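Local coordinates for glycolipid-binding domain-containing protein (Pseudomonas aeruginosa, PDB 2H1T), which is of unknown function but, as a putative glycolipid-binding protein of a family related to the LolA and LolB lipoprotein carriers, may take part in glycolipid metabolism, at residues P95-P107 with I129-S143. Residues are numbered along the deposited sequence; the frame is centred on the assembly and turned at random.
Sequences PAFDGCLDIDIWP and IRALYIEAPALEPRS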
loop_
_atom_site.group_PDB
_atom_site.type_symbol
_atom_site.label_atom_id
_atom_site.label_comp_id
_atom_site.label_asym_id
_atom_site.label_seq_id
_atom_site.Cartn_x
_atom_site.Cartn_y
_atom_site.Cartn_z
ATOM N N PRO A 95 -25.382 17.447 -11.677
ATOM C CA PRO A 95 -25.641 18.869 -11.366
ATOM C C PRO A 95 -25.095 19.347 -10.012
ATOM O O PRO A 95 -24.809 20.546 -9.835
ATOM C CB PRO A 95 -27.172 18.969 -11.418
ATOM C CG PRO A 95 -27.650 17.570 -11.185
ATOM C CD PRO A 95 -26.634 16.680 -11.812
ATOM N N ALA A 96 -24.861 18.412 -9.097
ATOM C CA ALA A 96 -24.418 18.762 -7.771
ATOM C C ALA A 96 -23.013 19.330 -7.804
ATOM O O ALA A 96 -22.560 19.868 -6.812
ATOM C CB ALA A 96 -24.484 17.550 -6.826
ATOM N N PHE A 97 -22.323 19.194 -8.938
ATOM C CA PHE A 97 -20.940 19.670 -9.048
ATOM C C PHE A 97 -20.868 20.936 -9.893
ATOM O O PHE A 97 -19.784 21.454 -10.180
ATOM C CB PHE A 97 -20.035 18.588 -9.650
ATOM C CG PHE A 97 -20.084 17.277 -8.921
ATOM C CD1 PHE A 97 -20.435 17.206 -7.564
ATOM C CD2 PHE A 97 -19.732 16.110 -9.560
ATOM C CE1 PHE A 97 -20.472 15.986 -6.909
ATOM C CE2 PHE A 97 -19.760 14.884 -8.880
ATOM C CZ PHE A 97 -20.141 14.832 -7.577
ATOM N N ASP A 98 -22.029 21.449 -10.287
ATOM C CA ASP A 98 -22.057 22.641 -11.122
ATOM C C ASP A 98 -21.134 23.726 -10.585
ATOM O O ASP A 98 -21.139 23.998 -9.393
ATOM C CB ASP A 98 -23.490 23.177 -11.212
ATOM C CG ASP A 98 -24.353 22.429 -12.233
ATOM O OD1 ASP A 98 -23.863 21.606 -13.053
ATOM O OD2 ASP A 98 -25.562 22.714 -12.231
ATOM N N GLY A 99 -20.338 24.337 -11.458
ATOM C CA GLY A 99 -19.415 25.417 -11.066
ATOM C C GLY A 99 -18.017 24.987 -10.689
ATOM O O GLY A 99 -17.123 25.811 -10.622
ATOM N N CYS A 100 -17.800 23.703 -10.425
ATOM C CA CYS A 100 -16.440 23.253 -10.132
ATOM C C CYS A 100 -15.627 23.192 -11.408
ATOM O O CYS A 100 -16.034 22.558 -12.364
ATOM C CB CYS A 100 -16.447 21.843 -9.502
ATOM S SG CYS A 100 -17.153 21.806 -7.873
ATOM N N LEU A 101 -14.485 23.869 -11.427
ATOM C CA LEU A 101 -13.551 23.814 -12.564
ATOM C C LEU A 101 -12.309 22.926 -12.309
ATOM O O LEU A 101 -11.644 22.505 -13.277
ATOM C CB LEU A 101 -13.045 25.233 -12.877
ATOM C CG LEU A 101 -14.121 26.279 -13.207
ATOM C CD1 LEU A 101 -13.480 27.634 -13.493
ATOM C CD2 LEU A 101 -14.963 25.832 -14.349
ATOM N N ASP A 102 -11.969 22.716 -11.021
ATOM C CA ASP A 102 -10.762 22.000 -10.610
ATOM C C ASP A 102 -11.166 20.853 -9.671
ATOM O O ASP A 102 -12.184 20.933 -8.950
ATOM C CB ASP A 102 -9.752 22.901 -9.906
ATOM C CG ASP A 102 -9.602 24.230 -10.570
ATOM O OD1 ASP A 102 -9.012 24.311 -11.696
ATOM O OD2 ASP A 102 -10.116 25.198 -9.976
ATOM N N ILE A 103 -10.367 19.806 -9.703
ATOM C CA ILE A 103 -10.472 18.691 -8.768
ATOM C C ILE A 103 -9.397 18.888 -7.680
ATOM O O ILE A 103 -8.330 19.444 -7.944
ATOM C CB ILE A 103 -10.302 17.324 -9.497
ATOM C CG1 ILE A 103 -11.623 16.900 -10.125
ATOM C CG2 ILE A 103 -9.908 16.201 -8.559
ATOM C CD1 ILE A 103 -11.563 15.492 -10.790
ATOM N N ASP A 104 -9.720 18.450 -6.471
ATOM C CA ASP A 104 -8.787 18.372 -5.349
ATOM C C ASP A 104 -8.924 16.956 -4.780
ATOM O O ASP A 104 -9.990 16.557 -4.291
ATOM C CB ASP A 104 -9.129 19.441 -4.312
ATOM C CG ASP A 104 -8.232 19.401 -3.076
ATOM O OD1 ASP A 104 -7.364 18.483 -2.933
ATOM O OD2 ASP A 104 -8.409 20.305 -2.209
ATOM N N ILE A 105 -7.848 16.197 -4.885
ATOM C CA ILE A 105 -7.812 14.794 -4.425
ATOM C C ILE A 105 -7.050 14.846 -3.119
ATOM O O ILE A 105 -5.957 15.402 -3.084
ATOM C CB ILE A 105 -6.982 13.896 -5.388
ATOM C CG1 ILE A 105 -7.648 13.733 -6.769
ATOM C CG2 ILE A 105 -6.776 12.523 -4.755
ATOM C CD1 ILE A 105 -6.674 13.453 -7.904
ATOM N N TRP A 106 -7.589 14.208 -2.082
ATOM C CA TRP A 106 -6.846 13.905 -0.828
ATOM C C TRP A 106 -6.521 12.414 -0.884
ATOM O O TRP A 106 -7.386 11.608 -1.222
ATOM C CB TRP A 106 -7.683 14.192 0.448
ATOM C CG TRP A 106 -7.072 13.587 1.679
ATOM C CD1 TRP A 106 -7.366 12.361 2.269
ATOM C CD2 TRP A 106 -5.998 14.144 2.459
ATOM N NE1 TRP A 106 -6.514 12.137 3.343
ATOM C CE2 TRP A 106 -5.683 13.217 3.486
ATOM C CE3 TRP A 106 -5.251 15.319 2.361
ATOM C CZ2 TRP A 106 -4.675 13.451 4.421
ATOM C CZ3 TRP A 106 -4.244 15.551 3.302
ATOM C CH2 TRP A 106 -3.971 14.620 4.310
ATOM N N PRO A 107 -5.309 12.028 -0.496
ATOM C CA PRO A 107 -4.173 12.853 -0.101
ATOM C C PRO A 107 -3.179 13.096 -1.223
ATOM O O PRO A 107 -2.285 12.273 -1.457
ATOM C CB PRO A 107 -3.538 11.998 0.998
ATOM C CG PRO A 107 -3.815 10.617 0.611
ATOM C CD PRO A 107 -5.055 10.594 -0.211
ATOM N N ILE A 129 -12.482 29.785 -5.250
ATOM C CA ILE A 129 -12.840 28.806 -6.253
ATOM C C ILE A 129 -13.808 27.816 -5.624
ATOM O O ILE A 129 -13.971 27.788 -4.397
ATOM C CB ILE A 129 -11.591 28.077 -6.854
ATOM C CG1 ILE A 129 -11.003 27.076 -5.847
ATOM C CG2 ILE A 129 -10.497 29.084 -7.261
ATOM C CD1 ILE A 129 -9.974 26.147 -6.401
ATOM N N ARG A 130 -14.481 27.074 -6.495
ATOM C CA ARG A 130 -15.280 25.921 -6.136
ATOM C C ARG A 130 -14.585 24.661 -6.659
ATOM O O ARG A 130 -14.517 24.389 -7.874
ATOM C CB ARG A 130 -16.714 26.095 -6.638
ATOM C CG ARG A 130 -17.669 24.995 -6.174
ATOM C CD ARG A 130 -19.092 25.128 -6.772
ATOM N NE ARG A 130 -19.742 26.329 -6.303
ATOM C CZ ARG A 130 -20.213 26.498 -5.061
ATOM N NH1 ARG A 130 -20.154 25.523 -4.134
ATOM N NH2 ARG A 130 -20.746 27.669 -4.724
ATOM N N ALA A 131 -13.983 23.914 -5.738
ATOM C CA ALA A 131 -13.218 22.754 -6.102
ATOM C C ALA A 131 -14.060 21.500 -5.965
ATOM O O ALA A 131 -14.884 21.384 -5.059
ATOM C CB ALA A 131 -11.959 22.625 -5.206
ATOM N N LEU A 132 -13.865 20.541 -6.848
ATOM C CA LEU A 132 -14.497 19.221 -6.652
ATOM C C LEU A 132 -13.587 18.320 -5.807
ATOM O O LEU A 132 -12.574 17.801 -6.267
ATOM C CB LEU A 132 -14.888 18.601 -8.008
ATOM C CG LEU A 132 -15.611 17.286 -7.971
ATOM C CD1 LEU A 132 -16.963 17.427 -7.203
ATOM C CD2 LEU A 132 -15.851 16.780 -9.423
ATOM N N TYR A 133 -13.948 18.164 -4.538
ATOM C CA TYR A 133 -13.065 17.547 -3.545
ATOM C C TYR A 133 -13.403 16.067 -3.525
ATOM O O TYR A 133 -14.565 15.681 -3.304
ATOM C CB TYR A 133 -13.305 18.148 -2.180
ATOM C CG TYR A 133 -12.533 17.467 -1.062
ATOM C CD1 TYR A 133 -11.135 17.595 -0.976
ATOM C CD2 TYR A 133 -13.188 16.717 -0.084
ATOM C CE1 TYR A 133 -10.404 16.990 0.053
ATOM C CE2 TYR A 133 -12.454 16.115 0.941
ATOM C CZ TYR A 133 -11.077 16.251 1.001
ATOM O OH TYR A 133 -10.394 15.611 2.033
ATOM N N ILE A 134 -12.383 15.246 -3.746
ATOM C CA ILE A 134 -12.524 13.774 -3.819
ATOM C C ILE A 134 -11.480 13.197 -2.855
ATOM O O ILE A 134 -10.277 13.324 -3.068
ATOM C CB ILE A 134 -12.254 13.256 -5.263
ATOM C CG1 ILE A 134 -13.109 14.033 -6.254
ATOM C CG2 ILE A 134 -12.544 11.711 -5.367
ATOM C CD1 ILE A 134 -12.758 13.837 -7.729
ATOM N N GLU A 135 -11.977 12.585 -1.791
ATOM C CA GLU A 135 -11.153 12.036 -0.721
ATOM C C GLU A 135 -11.040 10.544 -0.904
ATOM O O GLU A 135 -12.053 9.819 -0.831
ATOM C CB GLU A 135 -11.775 12.404 0.617
ATOM C CG GLU A 135 -10.958 12.137 1.812
ATOM C CD GLU A 135 -11.701 12.532 3.099
ATOM O OE1 GLU A 135 -11.990 13.743 3.306
ATOM O OE2 GLU A 135 -11.969 11.621 3.901
ATOM N N ALA A 136 -9.811 10.069 -1.142
ATOM C CA ALA A 136 -9.576 8.624 -1.136
ATOM C C ALA A 136 -9.605 8.126 0.322
ATOM O O ALA A 136 -9.227 8.861 1.235
ATOM C CB ALA A 136 -8.217 8.288 -1.775
ATOM N N PRO A 137 -9.961 6.843 0.526
ATOM C CA PRO A 137 -10.306 5.839 -0.509
ATOM C C PRO A 137 -11.755 5.789 -1.026
ATOM O O PRO A 137 -12.027 5.068 -1.986
ATOM C CB PRO A 137 -9.942 4.512 0.190
ATOM C CG PRO A 137 -10.129 4.774 1.633
ATOM C CD PRO A 137 -9.885 6.233 1.870
ATOM N N ALA A 138 -12.681 6.527 -0.419
ATOM C CA ALA A 138 -14.097 6.341 -0.757
ATOM C C ALA A 138 -14.487 6.958 -2.089
ATOM O O ALA A 138 -15.444 6.492 -2.689
ATOM C CB ALA A 138 -14.981 6.861 0.316
ATOM N N LEU A 139 -13.782 8.009 -2.495
ATOM C CA LEU A 139 -13.936 8.656 -3.805
ATOM C C LEU A 139 -15.381 9.087 -4.046
ATOM O O LEU A 139 -15.967 8.806 -5.103
ATOM C CB LEU A 139 -13.479 7.730 -4.938
ATOM C CG LEU A 139 -12.044 7.201 -4.951
ATOM C CD1 LEU A 139 -11.859 6.464 -6.243
ATOM C CD2 LEU A 139 -11.050 8.306 -4.820
ATOM N N GLU A 140 -15.949 9.741 -3.035
ATOM C CA GLU A 140 -17.299 10.330 -3.114
ATOM C C GLU A 140 -17.163 11.835 -3.271
ATOM O O GLU A 140 -16.920 12.538 -2.293
ATOM C CB GLU A 140 -18.069 9.988 -1.852
ATOM C CG GLU A 140 -18.527 8.566 -1.851
ATOM C CD GLU A 140 -18.800 8.036 -0.453
ATOM O OE1 GLU A 140 -18.523 8.752 0.547
ATOM O OE2 GLU A 140 -19.262 6.885 -0.366
ATOM N N PRO A 141 -17.240 12.332 -4.511
ATOM C CA PRO A 141 -16.914 13.755 -4.658
ATOM C C PRO A 141 -17.900 14.706 -4.013
ATOM O O PRO A 141 -19.102 14.393 -3.899
ATOM C CB PRO A 141 -16.928 13.967 -6.178
ATOM C CG PRO A 141 -16.692 12.527 -6.764
ATOM C CD PRO A 141 -17.534 11.712 -5.816
ATOM N N ARG A 142 -17.403 15.869 -3.597
ATOM C CA ARG A 142 -18.314 16.948 -3.252
ATOM C C ARG A 142 -17.706 18.287 -3.493
ATOM O O ARG A 142 -16.466 18.460 -3.407
ATOM C CB ARG A 142 -18.775 16.847 -1.818
ATOM C CG ARG A 142 -17.681 16.970 -0.814
ATOM C CD ARG A 142 -18.165 16.658 0.600
ATOM N NE ARG A 142 -17.026 16.486 1.516
ATOM C CZ ARG A 142 -16.365 17.480 2.094
ATOM N NH1 ARG A 142 -16.705 18.740 1.865
ATOM N NH2 ARG A 142 -15.356 17.220 2.928
ATOM N N SER A 143 -18.576 19.244 -3.792
ATOM C CA SER A 143 -18.121 20.612 -3.987
ATOM C C SER A 143 -17.562 21.224 -2.693
ATOM O O SER A 143 -18.100 21.019 -1.603
ATOM C CB SER A 143 -19.257 21.470 -4.531
ATOM O OG SER A 143 -18.768 22.753 -4.817
HETATM O O HOH W 1 -12.784 25.504 -9.473
#
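Phe97 packs one face of its ring against Leu132, whose CD1 sits 3.6 Å from the ring centroid, while Pro141 CB touches Phe97 CZ at 3.6 Å. A type II turn through Gly99 then brings Cys100 alongside Arg130; Cys100 SG lies 3.7 Å from Arg130 CG. Beside Leu101 and Asp102, one water accepts from Leu101 N and donates to Arg130 O and Asp102 OD2, a carboxylate oxygen also salt-bridged to Arg118. From here strand 102-106 runs parallel to strand 129-135, starting with a nearly straight bond from Leu132 N to Asp102 O (2.7 Å). Ile103 CD1 meets Ile134 CD1 at 3.7 Å on the face turned to strand 60-69. On the other face Asp104, held by Gln146, stands with its carboxylate steep to the Tyr133 ring. Trp106 points the same way as Tyr133, its CB 3.4 Å from Tyr133 OH, which donates to Glu135 OE1; Trp106 NE1 reaches Glu40, and its ring meets Trp14 of the second subunit. Five backbone bonds, ending with Ala136 N to Trp106 O (2.9 Å), thus secure strand 102-106 of this beta-alpha-beta unit, with one face aliphatic and the other mixing carboxylates with aromatic rings and Ala131.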